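Local coordinates for penicillin-binding protein 2 (Pbp2) (Helicobacter pylori, PDB 5LP5), which probably acts as a penicillin-binding peptidoglycan transpeptidase in cell-wall synthesis, and forms a complex with the cell-shape protein MreC, at residues P337-G342 / Y370-G375. Residues are numbered along the deposited sequence; the frame is centred on the assembly and turned at random.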
loop_
_atom_site.group_PDB
_atom_site.type_symbol
_atom_site.label_atom_id
_atom_site.label_comp_id
_atom_site.label_asym_id
_atom_site.label_seq_id
_atom_site.Cartn_x
_atom_site.Cartn_y
_atom_site.Cartn_z
ATOM N N PRO A 337 -1.006 49.935 -39.254
ATOM C CA PRO A 337 -0.595 48.540 -39.464
ATOM C C PRO A 337 0.841 48.239 -39.030
ATOM O O PRO A 337 1.155 47.100 -38.725
ATOM C CB PRO A 337 -0.740 48.351 -40.980
ATOM C CG PRO A 337 -1.788 49.326 -41.373
ATOM C CD PRO A 337 -1.577 50.519 -40.482
ATOM N N PHE A 338 1.702 49.246 -39.016
ATOM C CA PHE A 338 3.096 49.062 -38.625
ATOM C C PHE A 338 3.709 50.401 -38.235
ATOM O O PHE A 338 3.047 51.435 -38.323
ATOM C CB PHE A 338 3.895 48.424 -39.781
ATOM C CG PHE A 338 3.949 49.266 -41.040
ATOM C CD1 PHE A 338 4.945 50.225 -41.210
ATOM C CD2 PHE A 338 3.017 49.081 -42.063
ATOM C CE1 PHE A 338 4.994 50.991 -42.362
ATOM C CE2 PHE A 338 3.064 49.845 -43.215
ATOM C CZ PHE A 338 4.053 50.801 -43.365
ATOM N N ILE A 339 4.962 50.377 -37.793
ATOM C CA ILE A 339 5.767 51.601 -37.667
ATOM C C ILE A 339 7.159 51.364 -38.240
ATOM O O ILE A 339 7.588 50.217 -38.401
ATOM C CB ILE A 339 5.897 52.106 -36.214
ATOM C CG1 ILE A 339 6.512 51.040 -35.308
ATOM C CG2 ILE A 339 4.541 52.501 -35.663
ATOM C CD1 ILE A 339 6.925 51.569 -33.948
ATOM N N GLU A 340 7.852 52.452 -38.571
ATOM C CA GLU A 340 9.268 52.379 -38.925
ATOM C C GLU A 340 10.058 53.145 -37.894
ATOM O O GLU A 340 9.611 54.186 -37.429
ATOM C CB GLU A 340 9.549 52.955 -40.310
ATOM C CG GLU A 340 10.916 52.531 -40.827
ATOM C CD GLU A 340 11.295 53.200 -42.114
ATOM O OE1 GLU A 340 10.483 53.178 -43.058
ATOM O OE2 GLU A 340 12.415 53.734 -42.173
ATOM N N VAL A 341 11.245 52.649 -37.557
ATOM C CA VAL A 341 12.101 53.334 -36.585
ATOM C C VAL A 341 13.464 53.721 -37.181
ATOM O O VAL A 341 13.869 54.892 -37.110
ATOM C CB VAL A 341 12.243 52.506 -35.293
ATOM C CG1 VAL A 341 13.253 53.143 -34.349
ATOM C CG2 VAL A 341 10.888 52.395 -34.607
ATOM N N GLY A 342 14.155 52.762 -37.796
ATOM C CA GLY A 342 15.368 53.090 -38.525
ATOM C C GLY A 342 15.430 52.282 -39.792
ATOM O O GLY A 342 14.751 52.582 -40.776
ATOM N N TYR A 370 0.756 50.178 -29.991
ATOM C CA TYR A 370 0.695 50.987 -28.774
ATOM C C TYR A 370 1.944 50.738 -27.923
ATOM O O TYR A 370 2.539 51.675 -27.382
ATOM C CB TYR A 370 -0.569 50.656 -27.976
ATOM C CG TYR A 370 -0.683 51.357 -26.632
ATOM C CD1 TYR A 370 -1.276 52.613 -26.524
ATOM C CD2 TYR A 370 -0.204 50.761 -25.471
ATOM C CE1 TYR A 370 -1.410 53.245 -25.292
ATOM C CE2 TYR A 370 -0.327 51.379 -24.232
ATOM C CZ TYR A 370 -0.934 52.620 -24.140
ATOM O OH TYR A 370 -1.057 53.249 -22.911
ATOM N N PHE A 371 2.331 49.462 -27.834
ATOM C CA PHE A 371 3.465 49.018 -27.021
ATOM C C PHE A 371 4.771 49.256 -27.743
ATOM O O PHE A 371 5.770 49.576 -27.113
ATOM C CB PHE A 371 3.313 47.539 -26.622
ATOM C CG PHE A 371 2.069 47.266 -25.815
ATOM C CD1 PHE A 371 2.030 47.548 -24.455
ATOM C CD2 PHE A 371 0.932 46.762 -26.418
ATOM C CE1 PHE A 371 0.889 47.323 -23.714
ATOM C CE2 PHE A 371 -0.206 46.540 -25.680
ATOM C CZ PHE A 371 -0.232 46.824 -24.330
ATOM N N TYR A 372 4.774 49.113 -29.060
ATOM C CA TYR A 372 5.942 49.511 -29.844
ATOM C C TYR A 372 6.300 50.986 -29.592
ATOM O O TYR A 372 7.459 51.329 -29.348
ATOM C CB TYR A 372 5.713 49.292 -31.349
ATOM C CG TYR A 372 5.697 47.842 -31.823
ATOM C CD1 TYR A 372 6.543 46.881 -31.263
ATOM C CD2 TYR A 372 4.860 47.446 -32.867
ATOM C CE1 TYR A 372 6.526 45.567 -31.705
ATOM C CE2 TYR A 372 4.845 46.136 -33.317
ATOM C CZ TYR A 372 5.680 45.204 -32.733
ATOM O OH TYR A 372 5.658 43.905 -33.175
ATOM N N LYS A 373 5.297 51.856 -29.644
ATOM C CA LYS A 373 5.525 53.300 -29.553
ATOM C C LYS A 373 6.040 53.740 -28.188
ATOM O O LYS A 373 7.059 54.430 -28.110
ATOM C CB LYS A 373 4.259 54.078 -29.918
ATOM C CG LYS A 373 4.133 54.310 -31.412
ATOM C CD LYS A 373 2.922 55.167 -31.715
ATOM C CE LYS A 373 2.719 55.372 -33.206
ATOM N NZ LYS A 373 1.498 56.179 -33.495
ATOM N N PHE A 374 5.347 53.357 -27.118
ATOM C CA PHE A 374 5.785 53.749 -25.774
ATOM C C PHE A 374 7.051 52.990 -25.367
ATOM O O PHE A 374 7.791 53.433 -24.483
ATOM C CB PHE A 374 4.668 53.568 -24.737
ATOM C CG PHE A 374 3.571 54.600 -24.845
ATOM C CD1 PHE A 374 3.743 55.888 -24.344
ATOM C CD2 PHE A 374 2.358 54.285 -25.460
ATOM C CE1 PHE A 374 2.727 56.840 -24.459
ATOM C CE2 PHE A 374 1.337 55.228 -25.567
ATOM C CZ PHE A 374 1.520 56.507 -25.065
ATOM N N GLY A 375 7.295 51.858 -26.032
ATOM C CA GLY A 375 8.503 51.064 -25.822
ATOM C C GLY A 375 9.751 51.813 -26.247
ATOM O O GLY A 375 10.831 51.603 -25.687
#
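Ile339 of the short strand 338-340 reaches across to Tyr372 and Lys373 on helix 369-377, and its two branches divide the work. CD1, at the end of the longer branch, lies 3.7 Å from Tyr372 CB. It meets the base of that side chain and sits obliquely to the ring. The other branch, CG2, approaches Lys373 CE at 4.2 Å, a looser apolar contact with the aliphatic part of the lysine. With chi1 at 58°, CG1 is flanked by both backbone neighbours of CA, and chi2 of 168° then stretches CD1 out to the tyrosine. Lys373 is fully extended beyond CG, which carries its amino group past the isoleucine to a hydrogen bond with Pro334 O. The Tyr372 hydroxyl is hydrogen-bonded to Arg347 O. Both polar ends are therefore held by backbone carbonyls, while the contact itself is purely apolar. The Tyr372 side chain lies near, without touching, Ser311 and Lys314 of what is probably the active-site SxxK motif. Within the transpeptidase domain, the contact joins the two-stranded antiparallel hairpin of 338-340 and 345-347 to one side of helix 369-377; Tyr370 and Phe371 of that helix pack on helices 314-324 and 359-364.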